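Local structure of Hth-type dhaklm operon transcriptional activator DHAS (2IU5) at residues N74-Y79 / Q83-L88; I98-I103 / K108-F113; F127-E130 / D134-W137. The protein activates transcription of the dhaKLM operon, together with DhaQ and in response to dihydroxyacetone, by binding an inverted repeat at the operon promoter. The protein carries 1 engineered substitution. One frame throughout, in Å; residues are numbered along the deposited sequence.

Contact 1 (N74-Y79 / Q83-L88)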
# COMPACT_ATOMS: atom_id res chain seq x y z
N ASN A 74 -4.52 -21.06 -0.44
CA ASN A 74 -5.85 -21.67 -0.60
C ASN A 74 -5.86 -23.20 -0.69
O ASN A 74 -6.83 -23.84 -0.32
CB ASN A 74 -6.53 -21.11 -1.86
CG ASN A 74 -6.71 -19.61 -1.81
OD1 ASN A 74 -6.13 -18.89 -2.62
ND2 ASN A 74 -7.51 -19.14 -0.86
N ASP A 75 -4.77 -23.77 -1.19
CA ASP A 75 -4.81 -25.18 -1.58
C ASP A 75 -4.41 -26.06 -0.41
O ASP A 75 -3.31 -26.60 -0.36
CB ASP A 75 -3.88 -25.40 -2.77
CG ASP A 75 -4.11 -26.74 -3.45
OD1 ASP A 75 -4.84 -27.61 -2.91
OD2 ASP A 75 -3.53 -26.91 -4.55
N ASN A 76 -5.33 -26.19 0.53
CA ASN A 76 -5.07 -27.00 1.70
C ASN A 76 -6.40 -27.28 2.35
O ASN A 76 -7.44 -26.75 1.94
CB ASN A 76 -4.19 -26.25 2.69
CG ASN A 76 -4.87 -25.02 3.20
OD1 ASN A 76 -5.92 -25.10 3.85
ND2 ASN A 76 -4.30 -23.86 2.91
N SER A 77 -6.34 -28.13 3.37
CA SER A 77 -7.51 -28.80 3.89
C SER A 77 -8.01 -28.10 5.15
O SER A 77 -9.03 -28.44 5.72
CB SER A 77 -7.16 -30.26 4.19
OG SER A 77 -5.87 -30.53 3.67
N ASP A 78 -7.27 -27.10 5.59
CA ASP A 78 -7.39 -26.71 6.98
C ASP A 78 -8.67 -25.96 7.27
O ASP A 78 -9.09 -25.09 6.51
CB ASP A 78 -6.16 -25.90 7.42
CG ASP A 78 -4.87 -26.70 7.29
OD1 ASP A 78 -4.63 -27.60 8.13
OD2 ASP A 78 -4.09 -26.43 6.35
N TYR A 79 -9.27 -26.31 8.39
CA TYR A 79 -10.40 -25.59 8.87
C TYR A 79 -10.00 -24.21 9.34
O TYR A 79 -10.71 -23.26 9.04
CB TYR A 79 -11.08 -26.33 10.02
CG TYR A 79 -12.49 -25.88 10.26
CD1 TYR A 79 -13.52 -26.31 9.43
CD2 TYR A 79 -12.81 -25.03 11.31
CE1 TYR A 79 -14.82 -25.91 9.64
CE2 TYR A 79 -14.11 -24.62 11.53
CZ TYR A 79 -15.11 -25.07 10.68
OH TYR A 79 -16.42 -24.67 10.87
N GLN A 83 -3.42 -18.34 9.89
CA GLN A 83 -2.20 -17.96 10.59
C GLN A 83 -1.05 -18.82 10.07
O GLN A 83 0.06 -18.32 9.89
CB GLN A 83 -2.33 -18.07 12.12
CG GLN A 83 -3.42 -17.14 12.64
CD GLN A 83 -3.45 -17.04 14.14
OE1 GLN A 83 -2.40 -17.09 14.80
NE2 GLN A 83 -4.65 -16.90 14.69
N ASN A 84 -1.31 -20.10 9.84
CA ASN A 84 -0.27 -20.98 9.26
C ASN A 84 0.04 -20.56 7.83
O ASN A 84 1.20 -20.56 7.40
CB ASN A 84 -0.75 -22.44 9.33
CG ASN A 84 -0.84 -22.96 10.76
OD1 ASN A 84 -0.10 -22.48 11.61
ND2 ASN A 84 -1.74 -23.91 11.03
N GLU A 85 -0.97 -20.20 7.06
CA GLU A 85 -0.73 -19.78 5.69
C GLU A 85 0.10 -18.51 5.58
O GLU A 85 1.01 -18.41 4.74
CB GLU A 85 -2.07 -19.61 4.96
CG GLU A 85 -2.69 -20.97 4.79
CD GLU A 85 -4.19 -20.99 5.01
OE1 GLU A 85 -4.81 -19.90 5.04
OE2 GLU A 85 -4.74 -22.11 5.16
N LEU A 86 -0.19 -17.54 6.43
CA LEU A 86 0.62 -16.34 6.47
C LEU A 86 2.08 -16.66 6.77
O LEU A 86 2.97 -16.13 6.09
CB LEU A 86 0.05 -15.35 7.49
CG LEU A 86 0.96 -14.15 7.73
CD1 LEU A 86 1.14 -13.32 6.45
CD2 LEU A 86 0.31 -13.32 8.87
N LEU A 87 2.34 -17.50 7.76
CA LEU A 87 3.72 -17.89 8.07
C LEU A 87 4.38 -18.52 6.85
O LEU A 87 5.50 -18.15 6.47
CB LEU A 87 3.78 -18.85 9.26
CG LEU A 87 5.18 -19.37 9.57
CD1 LEU A 87 6.11 -18.20 9.91
CD2 LEU A 87 5.07 -20.38 10.73
N LEU A 88 3.71 -19.47 6.22
CA LEU A 88 4.32 -20.12 5.05
C LEU A 88 4.53 -19.17 3.88
O LEU A 88 5.53 -19.27 3.15
CB LEU A 88 3.54 -21.37 4.65
CG LEU A 88 3.58 -22.41 5.79
CD1 LEU A 88 2.96 -23.71 5.34
CD2 LEU A 88 5.00 -22.66 6.33
O HOH W 1 -3.30 -23.88 6.13

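Contact 2 (I98-I103 / K108-F113)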
# COMPACT_ATOMS: atom_id res chain seq x y z
N ILE A 98 15.39 -13.22 -3.63
CA ILE A 98 16.15 -12.69 -4.75
C ILE A 98 15.30 -12.76 -6.02
O ILE A 98 15.28 -11.83 -6.82
CB ILE A 98 17.47 -13.42 -4.94
CG1 ILE A 98 18.39 -13.07 -3.78
CG2 ILE A 98 18.08 -13.10 -6.31
CD1 ILE A 98 19.72 -13.73 -3.82
N PHE A 99 14.60 -13.88 -6.21
CA PHE A 99 13.67 -14.05 -7.32
C PHE A 99 12.70 -12.88 -7.35
O PHE A 99 12.52 -12.26 -8.40
CB PHE A 99 12.93 -15.38 -7.10
CG PHE A 99 11.87 -15.73 -8.11
CD1 PHE A 99 12.17 -16.38 -9.30
CD2 PHE A 99 10.54 -15.43 -7.87
CE1 PHE A 99 11.17 -16.70 -10.21
CE2 PHE A 99 9.55 -15.75 -8.78
CZ PHE A 99 9.86 -16.38 -9.95
N TYR A 100 12.08 -12.59 -6.20
CA TYR A 100 11.06 -11.53 -6.18
C TYR A 100 11.64 -10.14 -6.31
O TYR A 100 11.02 -9.27 -6.94
CB TYR A 100 10.02 -11.68 -5.04
CG TYR A 100 9.08 -12.79 -5.42
CD1 TYR A 100 8.11 -12.58 -6.40
CD2 TYR A 100 9.17 -14.04 -4.83
CE1 TYR A 100 7.24 -13.57 -6.79
CE2 TYR A 100 8.28 -15.06 -5.21
CZ TYR A 100 7.32 -14.81 -6.19
OH TYR A 100 6.45 -15.78 -6.59
N GLN A 101 12.82 -9.89 -5.74
CA GLN A 101 13.51 -8.63 -6.01
C GLN A 101 13.66 -8.43 -7.52
O GLN A 101 13.42 -7.33 -8.05
CB GLN A 101 14.93 -8.65 -5.45
CG GLN A 101 15.04 -8.58 -3.96
CD GLN A 101 16.48 -8.55 -3.51
OE1 GLN A 101 17.40 -8.84 -4.29
NE2 GLN A 101 16.70 -8.18 -2.25
N LYS A 102 14.06 -9.50 -8.21
CA LYS A 102 14.20 -9.42 -9.66
C LYS A 102 12.91 -9.15 -10.38
O LYS A 102 12.88 -8.38 -11.33
CB LYS A 102 14.91 -10.65 -10.22
CG LYS A 102 16.36 -10.70 -9.80
CD LYS A 102 17.01 -12.01 -10.20
CE LYS A 102 18.45 -12.01 -9.73
NZ LYS A 102 19.12 -13.34 -9.82
N ILE A 103 11.84 -9.79 -9.93
CA ILE A 103 10.54 -9.60 -10.57
C ILE A 103 10.03 -8.17 -10.38
O ILE A 103 9.43 -7.60 -11.31
CB ILE A 103 9.51 -10.57 -10.02
CG1 ILE A 103 9.92 -12.02 -10.31
CG2 ILE A 103 8.13 -10.25 -10.59
CD1 ILE A 103 10.20 -12.30 -11.75
N LYS A 108 6.62 -4.46 -14.23
CA LYS A 108 5.99 -3.28 -13.65
C LYS A 108 4.58 -3.58 -13.15
O LYS A 108 4.06 -2.87 -12.28
CB LYS A 108 5.92 -2.15 -14.68
CG LYS A 108 5.10 -2.49 -15.92
CD LYS A 108 4.53 -1.24 -16.58
CE LYS A 108 3.04 -1.06 -16.27
NZ LYS A 108 2.72 -1.02 -14.81
N ASN A 109 3.95 -4.61 -13.69
CA ASN A 109 2.58 -4.95 -13.32
C ASN A 109 2.52 -5.94 -12.16
O ASN A 109 1.45 -6.26 -11.65
CB ASN A 109 1.80 -5.51 -14.50
CG ASN A 109 1.35 -4.43 -15.48
OD1 ASN A 109 1.24 -3.25 -15.12
ND2 ASN A 109 1.09 -4.83 -16.72
N PHE A 110 3.69 -6.42 -11.74
CA PHE A 110 3.69 -7.33 -10.62
C PHE A 110 3.15 -6.80 -9.30
O PHE A 110 2.50 -7.55 -8.56
CB PHE A 110 5.08 -7.92 -10.38
CG PHE A 110 5.02 -9.02 -9.39
CD1 PHE A 110 4.46 -10.24 -9.73
CD2 PHE A 110 5.52 -8.85 -8.11
CE1 PHE A 110 4.40 -11.27 -8.82
CE2 PHE A 110 5.46 -9.88 -7.19
CZ PHE A 110 4.90 -11.09 -7.55
N GLU A 111 3.41 -5.53 -9.01
CA GLU A 111 2.97 -4.93 -7.74
C GLU A 111 1.46 -5.10 -7.60
O GLU A 111 0.94 -5.33 -6.51
CB GLU A 111 3.32 -3.44 -7.71
CG GLU A 111 2.82 -2.69 -6.48
CD GLU A 111 3.24 -1.22 -6.48
OE1 GLU A 111 4.24 -0.87 -5.80
OE2 GLU A 111 2.58 -0.42 -7.16
N HIS A 112 0.75 -4.98 -8.71
CA HIS A 112 -0.70 -5.08 -8.68
C HIS A 112 -1.15 -6.51 -8.43
O HIS A 112 -2.06 -6.75 -7.64
CB HIS A 112 -1.30 -4.52 -9.96
CG HIS A 112 -0.81 -3.15 -10.30
ND1 HIS A 112 -0.91 -2.09 -9.42
CD2 HIS A 112 -0.20 -2.66 -11.41
CE1 HIS A 112 -0.38 -1.01 -9.98
NE2 HIS A 112 0.05 -1.33 -11.19
N PHE A 113 -0.51 -7.45 -9.11
CA PHE A 113 -0.75 -8.86 -8.84
C PHE A 113 -0.47 -9.17 -7.36
O PHE A 113 -1.22 -9.89 -6.71
CB PHE A 113 0.13 -9.70 -9.76
CG PHE A 113 -0.01 -11.16 -9.50
CD1 PHE A 113 -0.99 -11.90 -10.14
CD2 PHE A 113 0.85 -11.78 -8.61
CE1 PHE A 113 -1.11 -13.27 -9.89
CE2 PHE A 113 0.73 -13.13 -8.35
CZ PHE A 113 -0.24 -13.88 -8.99

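Contact 3 (F127-E130 / D134-W137)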
# COMPACT_ATOMS: atom_id res chain seq x y z
N PHE A 127 -12.91 -15.41 5.97
CA PHE A 127 -13.53 -16.74 5.73
C PHE A 127 -13.29 -17.61 6.97
O PHE A 127 -14.23 -18.18 7.50
CB PHE A 127 -12.80 -17.34 4.51
CG PHE A 127 -13.34 -18.64 3.95
CD1 PHE A 127 -14.57 -18.71 3.31
CD2 PHE A 127 -12.58 -19.80 4.04
CE1 PHE A 127 -15.04 -19.93 2.80
CE2 PHE A 127 -13.03 -21.01 3.54
CZ PHE A 127 -14.26 -21.07 2.91
N ASP A 128 -12.03 -17.71 7.40
CA ASP A 128 -11.69 -18.62 8.49
C ASP A 128 -12.24 -18.11 9.83
O ASP A 128 -12.70 -18.88 10.66
CB ASP A 128 -10.18 -18.79 8.63
CG ASP A 128 -9.57 -19.66 7.55
OD1 ASP A 128 -10.31 -20.25 6.74
OD2 ASP A 128 -8.31 -19.80 7.49
N GLN A 129 -12.17 -16.80 10.04
CA GLN A 129 -12.68 -16.25 11.29
C GLN A 129 -14.17 -16.50 11.44
O GLN A 129 -14.65 -16.81 12.51
CB GLN A 129 -12.34 -14.76 11.37
CG GLN A 129 -10.89 -14.45 11.66
CD GLN A 129 -10.31 -15.04 12.93
OE1 GLN A 129 -9.14 -15.46 12.92
NE2 GLN A 129 -11.08 -15.09 14.01
N GLU A 130 -14.92 -16.36 10.35
CA GLU A 130 -16.36 -16.53 10.41
C GLU A 130 -16.75 -17.96 10.73
O GLU A 130 -17.87 -18.22 11.17
CB GLU A 130 -16.97 -16.09 9.09
CG GLU A 130 -16.91 -14.57 8.95
CD GLU A 130 -17.90 -14.02 7.94
OE1 GLU A 130 -18.20 -14.73 6.95
OE2 GLU A 130 -18.38 -12.89 8.15
N ASP A 134 -18.64 -15.47 15.78
CA ASP A 134 -19.66 -14.63 15.16
C ASP A 134 -19.20 -13.17 15.22
O ASP A 134 -18.62 -12.75 16.21
CB ASP A 134 -21.01 -14.80 15.86
CG ASP A 134 -21.73 -16.09 15.45
OD1 ASP A 134 -21.44 -16.66 14.38
OD2 ASP A 134 -22.61 -16.54 16.22
N TYR A 135 -19.47 -12.44 14.14
CA TYR A 135 -19.01 -11.05 13.94
C TYR A 135 -20.17 -10.19 13.48
O TYR A 135 -21.09 -10.70 12.83
CB TYR A 135 -17.91 -11.04 12.88
CG TYR A 135 -16.71 -11.77 13.41
CD1 TYR A 135 -15.73 -11.09 14.12
CD2 TYR A 135 -16.55 -13.14 13.20
CE1 TYR A 135 -14.63 -11.75 14.61
CE2 TYR A 135 -15.45 -13.80 13.69
CZ TYR A 135 -14.49 -13.09 14.40
OH TYR A 135 -13.38 -13.71 14.91
N HIS A 136 -20.16 -8.90 13.79
CA HIS A 136 -21.24 -8.02 13.34
C HIS A 136 -20.79 -7.11 12.21
O HIS A 136 -21.50 -6.17 11.85
CB HIS A 136 -21.80 -7.19 14.49
CG HIS A 136 -20.78 -6.37 15.20
ND1 HIS A 136 -20.09 -5.35 14.60
CD2 HIS A 136 -20.33 -6.43 16.48
CE1 HIS A 136 -19.26 -4.81 15.47
NE2 HIS A 136 -19.39 -5.45 16.62
N TRP A 137 -19.62 -7.39 11.66
CA TRP A 137 -19.11 -6.61 10.53
C TRP A 137 -20.07 -6.60 9.36
O TRP A 137 -20.56 -7.64 8.95
CB TRP A 137 -17.71 -7.02 10.06
CG TRP A 137 -17.37 -8.49 9.95
CD1 TRP A 137 -18.18 -9.53 9.58
CD2 TRP A 137 -16.09 -9.07 10.23
NE1 TRP A 137 -17.47 -10.72 9.61
CE2 TRP A 137 -16.19 -10.46 10.00
CE3 TRP A 137 -14.86 -8.54 10.65
CZ2 TRP A 137 -15.11 -11.32 10.19
CZ3 TRP A 137 -13.79 -9.39 10.83
CH2 TRP A 137 -13.92 -10.78 10.60
O HOH W 2 -20.02 -16.72 11.70

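Contact 1 (N74-Y79 / Q83-L88)
Asn-76 follows an inverse gamma turn centred on Asp-75, in which Asn-76 N bonds back to Asn-74 O at 2.9 Å, and faces Glu-85. Its amide uses both ends. Asn-76 ND2 donates to Glu-85 OE2 at 2.9 Å, a bent bond (130°) that meets the oxygen from above the carboxylate plane; the two side chains approach from opposite directions. At the other end, Asn-76 OD1 accepts from Asp-78 N at 3.0 Å, an Asx turn that holds the amide with ND2 on the side of the glutamate. Asparagine suits the place because a short amide can close the turn and still donate. All this occurs in the loop joining helix 57-73 to helix 82-95, in the all-helical fold of the TetR family. Further along, Asp-78 lies near the same carboxylate, with Asp-78 OD2 4.5 Å from Glu-85 OE2; a water donating to both oxygens probably eases the repulsion. Glu-85, on the helix, is long enough to serve two sides: its chain bends at chi2 (140°), OE2 facing the loop while OE1 forms a salt bridge with Lys-124, which probably stabilises the buried charge.

Contact 2 (I98-I103 / K108-F113)
This is a buried, apolar contact in the C-terminal region of a TetR-family regulator, at the tight connection between helix 97-106 and helix 110-132, made by Tyr-100 and Ile-103 on the first helix and Phe-110 near the start of the second. The backbones come closest at Ile-103 and Phe-110, whose CA atoms are 7.2 Å apart. Phe-110 bridges that gap because its CG stands anti to the backbone N (chi1 -170°), sending the flat ring to the other helix. A methyl group meets it there: Ile-103 CG2 sits over one face, 3.6 Å from Phe-110 CG, and forms a CH-pi contact, lying 22° off the ring normal. The beta-branch of isoleucine earns its place, since its other arm, CG1, lies over a face of the Phe-99 ring, and one residue thereby packs against two aromatics. Tyr-100 meets the far end of the phenylalanine, with Tyr-100 CE1 3.5 Å from Phe-110 CZ. The two rings are nearly parallel, 27° between planes, yet slid so far apart that they hardly overlap, their centroids 5.6 Å from each other. Phe-99 CD2 rests over the centre of one face of the Tyr-100 ring. Tyrosine can be buried here because its hydroxyl is hydrogen-bonded to that of Tyr-92. Around this cluster, Phe-104 meets Phe-110 edge-to-face, while Phe-65 and Leu-61 of helix 57-73 and Met-26 of helix 13-28 pack on Ile-103, so that helices 13-28 and 57-73 pack against helix 97-106 beside its junction with helix 110-132.

Contact 3 (F127-E130 / D134-W137)
Gln-129 and Glu-130, on the last turns of helix 110-132, are hydrogen-bonded to Tyr-135 and Trp-137 of the loop that leaves this helix and folds back over it on the way to helix 139-163, a helix-to-helix connection in the all-helical C-terminal region of a TetR-family protein. Gln-129 is buried, and its amide is satisfied as donor and as acceptor. Its NE2 donates to Tyr-135 OH at 2.8 Å, with the amide nearly perpendicular to the phenol ring (85°), while OE1 accepts from Tyr-80 OH and Trp-82 NE1. Glutamine suits this place because it offers both functions without bringing in a charge; the bend at chi2 (-57°) curls its amide round to the hydroxyl. A phenylalanine in place of Tyr-135 lacks that hydroxyl, and would probably leave Gln-129 NE2 without this acceptor and the loop less firmly tied to the helix. Glu-130 answers the buried indole: Trp-137 NE1 donates to Glu-130 OE2 at 2.8 Å, meeting the carboxylate on its anti side, and Lys-142 forms a long, weak ion pair with the same oxygen. The glutamate reaches along the indole edge, its CG 3.9 Å from Trp-137 CZ2. Within the loop the two aromatics pack together, Trp-137 CZ2 lying over one face of the Tyr-135 ring, toward its rim. At that ring's edge, near its plane, Gln-129 O approaches Tyr-135 CE2 to 3.3 Å.

In the fold
From the N terminus, the three contacts come strictly in series; none nests within or crosses another. Contact 1 closes the loop between helix 57-73 and helix 82-95, contact 2 the connection from helix 97-106 into helix 110-132, and contact 3 the loop leading from that long helix toward helix 139-163. Contacts 2 and 3 thus mark the two ends of helix 110-132, their centres about 32 Å apart on opposite sides of the chain's centre. Contacts 1 and 3 share a side and touch: Glu-85 OE1 comes within 4.3 Å of Asp-128 OD2, two like charges probably balanced by Lys-124, which forms a salt bridge to each.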